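Succinate-semialdehyde dehydrogenase (Synechococcus sp., PDB 4ITA) catalyses the oxidation of succinic semialdehyde to succinate, probably with NADP+ as the hydride acceptor. Local coordinates at residues K66-M71 and K77-A82; V249-V254 and N416-S421; Q17-L22 and N160-A165. All blocks are in the same frame, centred on the assembly; numbering follows the deposited sequence.

Overall arrangement
Contact 1 is buried, with three of its five touching residues in the interior; contacts 2 and 3 are only partly buried. Contacts 1 and 3 join directly: helix 64-75 of contact 1 packs on helix 162-175 of contact 3, with Ile-70 CG2 3.7 Å from Gln-163 CB. Contact 2 stands apart in the catalytic domain, on the seven-stranded sheet, its nearest atoms about 9 Å from those of contact 1 and about 17 Å from those of contact 3. All three rely on van der Waals packing between their segments, but differently: alanine methyls and an imidazole in contact 1, valines against methionine in contact 2, a phenyl face over proline in contact 3.

Contact 1. Residues K66-M71 and K77-A82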
loop_
_atom_site.group_PDB
_atom_site.type_symbol
_atom_site.label_atom_id
_atom_site.label_comp_id
_atom_site.label_asym_id
_atom_site.label_seq_id
_atom_site.Cartn_x
_atom_site.Cartn_y
_atom_site.Cartn_z
ATOM N N LYS A 66 -17.718 21.638 23.906
ATOM C CA LYS A 66 -17.649 22.679 22.895
ATOM C C LYS A 66 -17.356 22.107 21.508
ATOM O O LYS A 66 -18.007 22.461 20.523
ATOM C CB LYS A 66 -16.588 23.723 23.267
ATOM C CG LYS A 66 -16.310 24.736 22.159
ATOM C CD LYS A 66 -15.418 25.883 22.635
ATOM C CE LYS A 66 -13.941 25.606 22.385
ATOM N NZ LYS A 66 -13.095 26.799 22.691
ATOM N N PHE A 67 -16.376 21.213 21.425
ATOM C CA PHE A 67 -16.062 20.604 20.144
ATOM C C PHE A 67 -17.238 19.768 19.660
ATOM O O PHE A 67 -17.567 19.776 18.478
ATOM C CB PHE A 67 -14.789 19.766 20.225
ATOM C CG PHE A 67 -13.565 20.574 20.540
ATOM C CD1 PHE A 67 -13.306 21.758 19.861
ATOM C CD2 PHE A 67 -12.689 20.163 21.536
ATOM C CE1 PHE A 67 -12.178 22.515 20.158
ATOM C CE2 PHE A 67 -11.566 20.911 21.844
ATOM C CZ PHE A 67 -11.310 22.091 21.156
ATOM N N ALA A 68 -17.876 19.062 20.586
ATOM C CA ALA A 68 -19.041 18.257 20.242
ATOM C C ALA A 68 -20.160 19.110 19.655
ATOM O O ALA A 68 -20.845 18.690 18.722
ATOM C CB ALA A 68 -19.528 17.494 21.461
ATOM N N GLU A 69 -20.344 20.315 20.186
ATOM C CA GLU A 69 -21.394 21.198 19.685
ATOM C C GLU A 69 -21.135 21.583 18.238
ATOM O O GLU A 69 -22.070 21.727 17.439
ATOM C CB GLU A 69 -21.522 22.453 20.553
ATOM C CG GLU A 69 -22.692 23.343 20.167
ATOM C CD GLU A 69 -22.892 24.503 21.123
ATOM O OE1 GLU A 69 -21.943 24.842 21.858
ATOM O OE2 GLU A 69 -24.003 25.073 21.135
ATOM N N ILE A 70 -19.863 21.745 17.881
ATOM C CA ILE A 70 -19.527 22.076 16.498
ATOM C C ILE A 70 -19.933 20.918 15.591
ATOM O O ILE A 70 -20.563 21.135 14.552
ATOM C CB ILE A 70 -18.026 22.376 16.309
ATOM C CG1 ILE A 70 -17.572 23.511 17.230
ATOM C CG2 ILE A 70 -17.737 22.733 14.858
ATOM C CD1 ILE A 70 -16.066 23.724 17.208
ATOM N N MET A 71 -19.579 19.695 15.993
ATOM C CA MET A 71 -19.919 18.493 15.221
ATOM C C MET A 71 -21.426 18.373 15.027
ATOM O O MET A 71 -21.912 18.184 13.910
ATOM C CB MET A 71 -19.387 17.221 15.898
ATOM C CG MET A 71 -17.859 17.135 16.048
ATOM S SD MET A 71 -17.267 15.545 16.716
ATOM C CE MET A 71 -16.304 16.105 18.136
ATOM N N LYS A 77 -25.008 14.603 14.272
ATOM C CA LYS A 77 -24.901 13.502 15.233
ATOM C C LYS A 77 -25.251 14.011 16.634
ATOM O O LYS A 77 -25.122 15.206 16.909
ATOM C CB LYS A 77 -23.507 12.860 15.210
ATOM C CG LYS A 77 -22.433 13.631 15.958
ATOM C CD LYS A 77 -21.058 13.000 15.749
ATOM C CE LYS A 77 -20.916 11.737 16.556
ATOM N NZ LYS A 77 -19.924 10.794 15.950
ATOM N N THR A 78 -25.708 13.126 17.518
ATOM C CA THR A 78 -26.098 13.588 18.845
ATOM C C THR A 78 -24.912 14.219 19.565
ATOM O O THR A 78 -23.757 13.802 19.389
ATOM C CB THR A 78 -26.665 12.468 19.729
ATOM O OG1 THR A 78 -25.641 11.502 19.999
ATOM C CG2 THR A 78 -27.859 11.797 19.058
ATOM N N HIS A 79 -25.194 15.239 20.365
ATOM C CA HIS A 79 -24.156 15.907 21.131
ATOM C C HIS A 79 -23.436 14.914 22.044
ATOM O O HIS A 79 -22.211 14.968 22.199
ATOM C CB HIS A 79 -24.764 17.053 21.938
ATOM C CG HIS A 79 -23.757 17.887 22.665
ATOM N ND1 HIS A 79 -23.719 17.970 24.038
ATOM C CD2 HIS A 79 -22.753 18.672 22.208
ATOM C CE1 HIS A 79 -22.732 18.775 24.400
ATOM N NE2 HIS A 79 -22.136 19.218 23.309
ATOM N N GLN A 80 -24.183 13.987 22.629
ATOM C CA GLN A 80 -23.578 12.992 23.501
ATOM C C GLN A 80 -22.605 12.079 22.756
ATOM O O GLN A 80 -21.526 11.774 23.266
ATOM C CB GLN A 80 -24.649 12.182 24.238
ATOM C CG GLN A 80 -25.458 13.013 25.232
ATOM C CD GLN A 80 -24.592 13.723 26.269
ATOM O OE1 GLN A 80 -24.712 14.932 26.473
ATOM N NE2 GLN A 80 -23.726 12.972 26.935
ATOM N N SER A 81 -22.973 11.644 21.556
ATOM C CA SER A 81 -22.060 10.808 20.772
ATOM C C SER A 81 -20.872 11.626 20.256
ATOM O O SER A 81 -19.781 11.088 20.078
ATOM C CB SER A 81 -22.773 10.078 19.626
ATOM O OG SER A 81 -23.268 10.965 18.645
ATOM N N ALA A 82 -21.079 12.923 20.032
ATOM C CA ALA A 82 -19.985 13.807 19.623
ATOM C C ALA A 82 -18.991 14.041 20.765
ATOM O O ALA A 82 -17.788 14.173 20.528
ATOM C CB ALA A 82 -20.519 15.127 19.068
#
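Apolar packing centres on Ala-68 and Ala-82, whose methyls lie against each other with CB to CB at 3.5 Å. Because neither side chain extends further, the backbones come very close, 4.6 Å between the CA atoms of Ala-68 and Ala-82. Met-71, one turn beyond Ala-68, runs past the methyl of Ala-82: its SD is 4.0 Å from Ala-82 CB, and the bend at the end of the chain (chi3 -125°) brings Met-71 CE to 3.4 Å from Ala-82 O.

The aromatic part belongs to His-79. Its chi1 of -175° sets CG opposite the backbone N and swings the imidazole over to the other helix, where CD2 rests 3.5 Å from Ala-68 CB. The backbone N of Glu-69 sits at the ring edge, in its plane. The ring is fixed by a polar tie as well, since NE2 hydrogen-bonds to Ser-65 O near the start of helix 64-75. A leucine in its place would probably leave Ser-65 O without the imidazole donor, and the contact without the polar tie that fixes the ring.

These are consecutive helices, 64-75 and 79-103, joined by a short connection, with Thr-78 as N-cap of the second. Phe-67 and Ile-70 turn instead to helix 162-175, and Met-71 reaches the loop at Pro-135 and Phe-136.

Contact 2. Residues V249-V254 and N416-S421; sequences VEVGTV and NGMVKS. With EDO (1,2-ethanediol), chain R.
In the catalytic domain of this aldehyde dehydrogenase, Val-251 and Val-254 of helix 245-257 pack on Met-418, in the loop that leaves strand 412-415, outermost in its sheet within this chain. The two valines are three residues apart and so project from the same side of the helix. CG1 of Val-251 does most of the touching: it lies 3.5 Å from Met-418 CB and also meets CG and the backbone N of Met-418, covering the root of the methionine. The chi1 of Val-251, 171°, places this branch opposite its own backbone N and directs it at the loop. Farther along the methionine, Val-254 CG1 meets Met-418 SD at 3.9 Å, the two side chains crossing nearly at right angles. Met-418 has CG lodged between its backbone N and carbonyl carbon (chi1 57°), which lets the chain run along the helix from one valine to the next.

Inside the helix, Val-249 O is gripped twice by Thr-253, by its N and by its hydroxyl OG1 at 2.8 Å, which approach from opposite faces of the carbonyl plane. Three residues beyond Met-418, Ser-421 OG donates to O1 of an ethanediol, probably left from crystallisation, at 2.7 Å; Trp-137 NE1 also bonds to this molecule.

Trp-394 of the neighbouring strand adds to the packing on Val-251, and Asn-416 touches Lys-456 of the second subunit. Helix 245-257 connects the adjacent parallel strands 235-239 and 267-273, a beta-alpha-beta crossover; such helices flanking a largely parallel sheet are typical of the aldehyde dehydrogenase catalytic domain.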
loop_
_atom_site.group_PDB
_atom_site.type_symbol
_atom_site.label_atom_id
_atom_site.label_comp_id
_atom_site.label_asym_id
_atom_site.label_seq_id
_atom_site.Cartn_x
_atom_site.Cartn_y
_atom_site.Cartn_z
ATOM N N VAL A 249 -29.779 -8.192 20.509
ATOM C CA VAL A 249 -30.747 -7.181 20.082
ATOM C C VAL A 249 -30.345 -5.771 20.519
ATOM O O VAL A 249 -30.399 -4.817 19.735
ATOM C CB VAL A 249 -32.167 -7.484 20.626
ATOM C CG1 VAL A 249 -33.095 -6.293 20.392
ATOM C CG2 VAL A 249 -32.727 -8.734 19.980
ATOM N N GLU A 250 -29.955 -5.645 21.781
ATOM C CA GLU A 250 -29.545 -4.360 22.330
ATOM C C GLU A 250 -28.325 -3.825 21.584
ATOM O O GLU A 250 -28.302 -2.679 21.126
ATOM C CB GLU A 250 -29.227 -4.505 23.821
ATOM C CG GLU A 250 -30.440 -4.721 24.711
ATOM C CD GLU A 250 -31.292 -3.468 24.848
ATOM O OE1 GLU A 250 -30.766 -2.360 24.600
ATOM O OE2 GLU A 250 -32.485 -3.595 25.201
ATOM N N VAL A 251 -27.313 -4.668 21.456
ATOM C CA VAL A 251 -26.077 -4.276 20.798
ATOM C C VAL A 251 -26.294 -4.049 19.298
ATOM O O VAL A 251 -25.787 -3.080 18.740
ATOM C CB VAL A 251 -24.967 -5.312 21.069
ATOM C CG1 VAL A 251 -23.748 -5.033 20.210
ATOM C CG2 VAL A 251 -24.595 -5.305 22.562
ATOM N N GLY A 252 -27.076 -4.916 18.658
ATOM C CA GLY A 252 -27.386 -4.749 17.251
ATOM C C GLY A 252 -28.114 -3.460 16.942
ATOM O O GLY A 252 -27.885 -2.837 15.905
ATOM N N THR A 253 -29.006 -3.062 17.841
ATOM C CA THR A 253 -29.729 -1.810 17.672
ATOM C C THR A 253 -28.763 -0.635 17.724
ATOM O O THR A 253 -28.827 0.255 16.872
ATOM C CB THR A 253 -30.846 -1.653 18.714
ATOM O OG1 THR A 253 -31.808 -2.700 18.516
ATOM C CG2 THR A 253 -31.531 -0.299 18.569
ATOM N N VAL A 254 -27.852 -0.639 18.696
ATOM C CA VAL A 254 -26.825 0.393 18.754
ATOM C C VAL A 254 -25.974 0.368 17.486
ATOM O O VAL A 254 -25.719 1.408 16.882
ATOM C CB VAL A 254 -25.919 0.246 19.995
ATOM C CG1 VAL A 254 -24.766 1.261 19.943
ATOM C CG2 VAL A 254 -26.734 0.434 21.262
ATOM N N ASN A 416 -19.692 -12.011 19.441
ATOM C CA ASN A 416 -20.471 -11.626 20.621
ATOM C C ASN A 416 -20.220 -10.185 21.058
ATOM O O ASN A 416 -20.260 -9.860 22.250
ATOM C CB ASN A 416 -20.262 -12.616 21.782
ATOM C CG ASN A 416 -20.759 -14.012 21.455
ATOM O OD1 ASN A 416 -21.699 -14.181 20.674
ATOM N ND2 ASN A 416 -20.123 -15.018 22.039
ATOM N N GLY A 417 -19.953 -9.329 20.078
ATOM C CA GLY A 417 -19.892 -7.897 20.299
ATOM C C GLY A 417 -20.051 -7.178 18.979
ATOM O O GLY A 417 -19.874 -7.787 17.923
ATOM N N MET A 418 -20.382 -5.893 19.025
ATOM C CA MET A 418 -20.429 -5.091 17.810
ATOM C C MET A 418 -19.031 -4.676 17.382
ATOM O O MET A 418 -18.146 -4.461 18.212
ATOM C CB MET A 418 -21.318 -3.846 17.975
ATOM C CG MET A 418 -20.952 -2.896 19.125
ATOM S SD MET A 418 -22.005 -1.388 19.219
ATOM C CE MET A 418 -21.188 -0.420 17.971
ATOM N N VAL A 419 -18.832 -4.562 16.077
ATOM C CA VAL A 419 -17.570 -4.064 15.555
ATOM C C VAL A 419 -17.361 -2.634 16.043
ATOM O O VAL A 419 -18.282 -1.811 15.998
ATOM C CB VAL A 419 -17.559 -4.116 14.010
ATOM C CG1 VAL A 419 -16.257 -3.569 13.450
ATOM C CG2 VAL A 419 -17.772 -5.539 13.524
ATOM N N LYS A 420 -16.156 -2.357 16.534
ATOM C CA LYS A 420 -15.769 -1.017 16.965
ATOM C C LYS A 420 -14.326 -0.800 16.561
ATOM O O LYS A 420 -13.557 -1.753 16.445
ATOM C CB LYS A 420 -15.874 -0.864 18.487
ATOM C CG LYS A 420 -17.272 -0.976 19.069
ATOM C CD LYS A 420 -17.258 -0.673 20.567
ATOM C CE LYS A 420 -18.576 -1.041 21.216
ATOM N NZ LYS A 420 -18.524 -0.856 22.700
ATOM N N SER A 421 -13.945 0.453 16.355
ATOM C CA SER A 421 -12.531 0.758 16.203
ATOM C C SER A 421 -11.915 1.059 17.573
ATOM O O SER A 421 -12.583 1.553 18.485
ATOM C CB SER A 421 -12.317 1.909 15.226
ATOM O OG SER A 421 -13.032 3.056 15.628
HETATM C C1 EDO R . -16.099 4.540 13.539
HETATM O O1 EDO R . -15.342 3.935 14.591
HETATM C C2 EDO R . -15.443 4.213 12.204
HETATM O O2 EDO R . -14.137 4.806 12.146
#

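Contact 3. Residues Q17-L22 and N160-A165; sequences QRFKAL and NVPQCA
The chain at Phe-19, extended as it leaves strand 15-18, passes the first turn of helix 162-175 with 7.7 Å between the CA atoms of Phe-19 and Pro-162, while Gln-17 and Gln-163 stand farther apart. The Phe-19 ring bridges the space to Pro-162. The proline comes over one face of it, its CB 3.9 Å from the ring centroid and 20° off the ring normal, a CH-pi contact displaced toward the rim. The neighbouring proline carbon CG is closer to the ring atoms, 3.4 Å from Phe-19 CE2. With chi1 at -60°, the phenyl group points opposite its own carbonyl carbon and reaches across to the helix. At the far end of the ring Phe-19 CZ is 3.9 Å from CG of Gln-163, whose side chain then continues toward Gln-17.

The two glutamine amides meet only loosely: Gln-17 OE1 is 3.8 Å from Gln-163 NE2, and their planes are turned 50° apart. The firm partner of Gln-163 NE2 is Thr-7 OG1 on strand 6-8, the strand that pairs with 15-18; Thr-7 also touches Phe-19 and Pro-162, tying the hairpin to the helix. Glu-74 of helix 64-75, which also touches Pro-162, accepts from the backbone N of Gln-163 and of Cys-164, so a carboxylate sits at the helix start, where the helix dipole would probably stabilise its negative charge.

Val-161 is the N-cap and Pro-162 opens the first turn; the side chain of Pro-162 lies about 9 Å from the bound NADPH. The contact thus fastens the N-terminal beta hairpin to a helix that links parallel strands 152-156 and 182-185, a beta-alpha-beta unit of the Rossmann-type cofactor-binding domain of aldehyde dehydrogenases.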
loop_
_atom_site.group_PDB
_atom_site.type_symbol
_atom_site.label_atom_id
_atom_site.label_comp_id
_atom_site.label_asym_id
_atom_site.label_seq_id
_atom_site.Cartn_x
_atom_site.Cartn_y
_atom_site.Cartn_z
ATOM N N GLN A 17 -23.162 29.531 7.811
ATOM C CA GLN A 17 -21.943 30.244 7.462
ATOM C C GLN A 17 -21.370 29.668 6.181
ATOM O O GLN A 17 -21.375 28.455 5.986
ATOM C CB GLN A 17 -20.915 30.135 8.587
ATOM C CG GLN A 17 -19.677 31.001 8.376
ATOM C CD GLN A 17 -18.770 31.031 9.588
ATOM O OE1 GLN A 17 -19.118 30.517 10.653
ATOM N NE2 GLN A 17 -17.598 31.639 9.433
ATOM N N ARG A 18 -20.888 30.542 5.303
ATOM C CA ARG A 18 -20.224 30.101 4.086
ATOM C C ARG A 18 -18.754 30.456 4.123
ATOM O O ARG A 18 -18.344 31.404 4.802
ATOM C CB ARG A 18 -20.842 30.744 2.854
ATOM C CG ARG A 18 -22.341 30.782 2.857
ATOM C CD ARG A 18 -22.832 31.450 1.590
ATOM N NE ARG A 18 -22.627 30.595 0.427
ATOM C CZ ARG A 18 -23.580 29.845 -0.113
ATOM N NH1 ARG A 18 -24.801 29.860 0.403
ATOM N NH2 ARG A 18 -23.319 29.088 -1.170
ATOM N N PHE A 19 -17.968 29.689 3.379
ATOM C CA PHE A 19 -16.523 29.856 3.352
ATOM C C PHE A 19 -16.024 29.919 1.919
ATOM O O PHE A 19 -16.526 29.217 1.039
ATOM C CB PHE A 19 -15.839 28.706 4.104
ATOM C CG PHE A 19 -16.235 28.610 5.553
ATOM C CD1 PHE A 19 -15.404 29.098 6.550
ATOM C CD2 PHE A 19 -17.440 28.027 5.920
ATOM C CE1 PHE A 19 -15.775 29.012 7.888
ATOM C CE2 PHE A 19 -17.816 27.947 7.252
ATOM C CZ PHE A 19 -16.984 28.434 8.233
ATOM N N LYS A 20 -15.043 30.784 1.689
ATOM C CA LYS A 20 -14.397 30.895 0.394
ATOM C C LYS A 20 -13.421 29.734 0.235
ATOM O O LYS A 20 -12.626 29.454 1.130
ATOM C CB LYS A 20 -13.645 32.229 0.303
ATOM C CG LYS A 20 -13.214 32.642 -1.100
ATOM C CD LYS A 20 -12.597 34.046 -1.095
ATOM C CE LYS A 20 -12.317 34.552 -2.505
ATOM N NZ LYS A 20 -11.314 33.707 -3.218
ATOM N N ALA A 21 -13.497 29.048 -0.895
ATOM C CA ALA A 21 -12.533 28.004 -1.202
ATOM C C ALA A 21 -11.190 28.635 -1.528
ATOM O O ALA A 21 -11.124 29.743 -2.064
ATOM C CB ALA A 21 -13.015 27.162 -2.367
ATOM N N LEU A 22 -10.116 27.932 -1.207
ATOM C CA LEU A 22 -8.785 28.379 -1.602
ATOM C C LEU A 22 -8.648 28.369 -3.113
ATOM O O LEU A 22 -9.240 27.532 -3.796
ATOM C CB LEU A 22 -7.720 27.445 -1.038
ATOM C CG LEU A 22 -7.611 27.317 0.477
ATOM C CD1 LEU A 22 -6.456 26.386 0.804
ATOM C CD2 LEU A 22 -7.442 28.683 1.151
ATOM N N ASN A 160 -19.081 20.106 4.014
ATOM C CA ASN A 160 -20.116 20.465 4.974
ATOM C C ASN A 160 -19.637 20.492 6.425
ATOM O O ASN A 160 -20.415 20.775 7.327
ATOM C CB ASN A 160 -21.314 19.526 4.842
ATOM C CG ASN A 160 -20.947 18.078 5.100
ATOM O OD1 ASN A 160 -19.869 17.624 4.719
ATOM N ND2 ASN A 160 -21.846 17.340 5.748
ATOM N N VAL A 161 -18.357 20.214 6.658
ATOM C CA VAL A 161 -17.815 20.375 8.015
ATOM C C VAL A 161 -16.611 21.332 8.112
ATOM O O VAL A 161 -15.601 21.009 8.753
ATOM C CB VAL A 161 -17.520 19.005 8.706
ATOM C CG1 VAL A 161 -18.809 18.236 8.932
ATOM C CG2 VAL A 161 -16.540 18.167 7.892
ATOM N N PRO A 162 -16.723 22.530 7.507
ATOM C CA PRO A 162 -15.584 23.455 7.556
ATOM C C PRO A 162 -15.218 23.894 8.976
ATOM O O PRO A 162 -14.033 24.046 9.264
ATOM C CB PRO A 162 -16.067 24.650 6.713
ATOM C CG PRO A 162 -17.546 24.603 6.811
ATOM C CD PRO A 162 -17.886 23.145 6.840
ATOM N N GLN A 163 -16.194 24.098 9.854
ATOM C CA GLN A 163 -15.852 24.490 11.220
ATOM C C GLN A 163 -15.124 23.383 11.977
ATOM O O GLN A 163 -14.210 23.661 12.753
ATOM C CB GLN A 163 -17.079 24.965 11.997
ATOM C CG GLN A 163 -17.716 26.216 11.417
ATOM C CD GLN A 163 -18.832 26.738 12.294
ATOM O OE1 GLN A 163 -18.645 26.955 13.493
ATOM N NE2 GLN A 163 -20.007 26.928 11.704
ATOM N N CYS A 164 -15.510 22.132 11.749
ATOM C CA CYS A 164 -14.775 21.018 12.341
ATOM C C CYS A 164 -13.345 20.989 11.826
ATOM O O CYS A 164 -12.399 20.838 12.598
ATOM C CB CYS A 164 -15.454 19.676 12.042
ATOM S SG CYS A 164 -17.039 19.419 12.871
ATOM N N ALA A 165 -13.204 21.153 10.518
ATOM C CA ALA A 165 -11.891 21.131 9.892
ATOM C C ALA A 165 -10.985 22.247 10.436
ATOM O O ALA A 165 -9.812 22.017 10.748
ATOM C CB ALA A 165 -12.035 21.218 8.391
#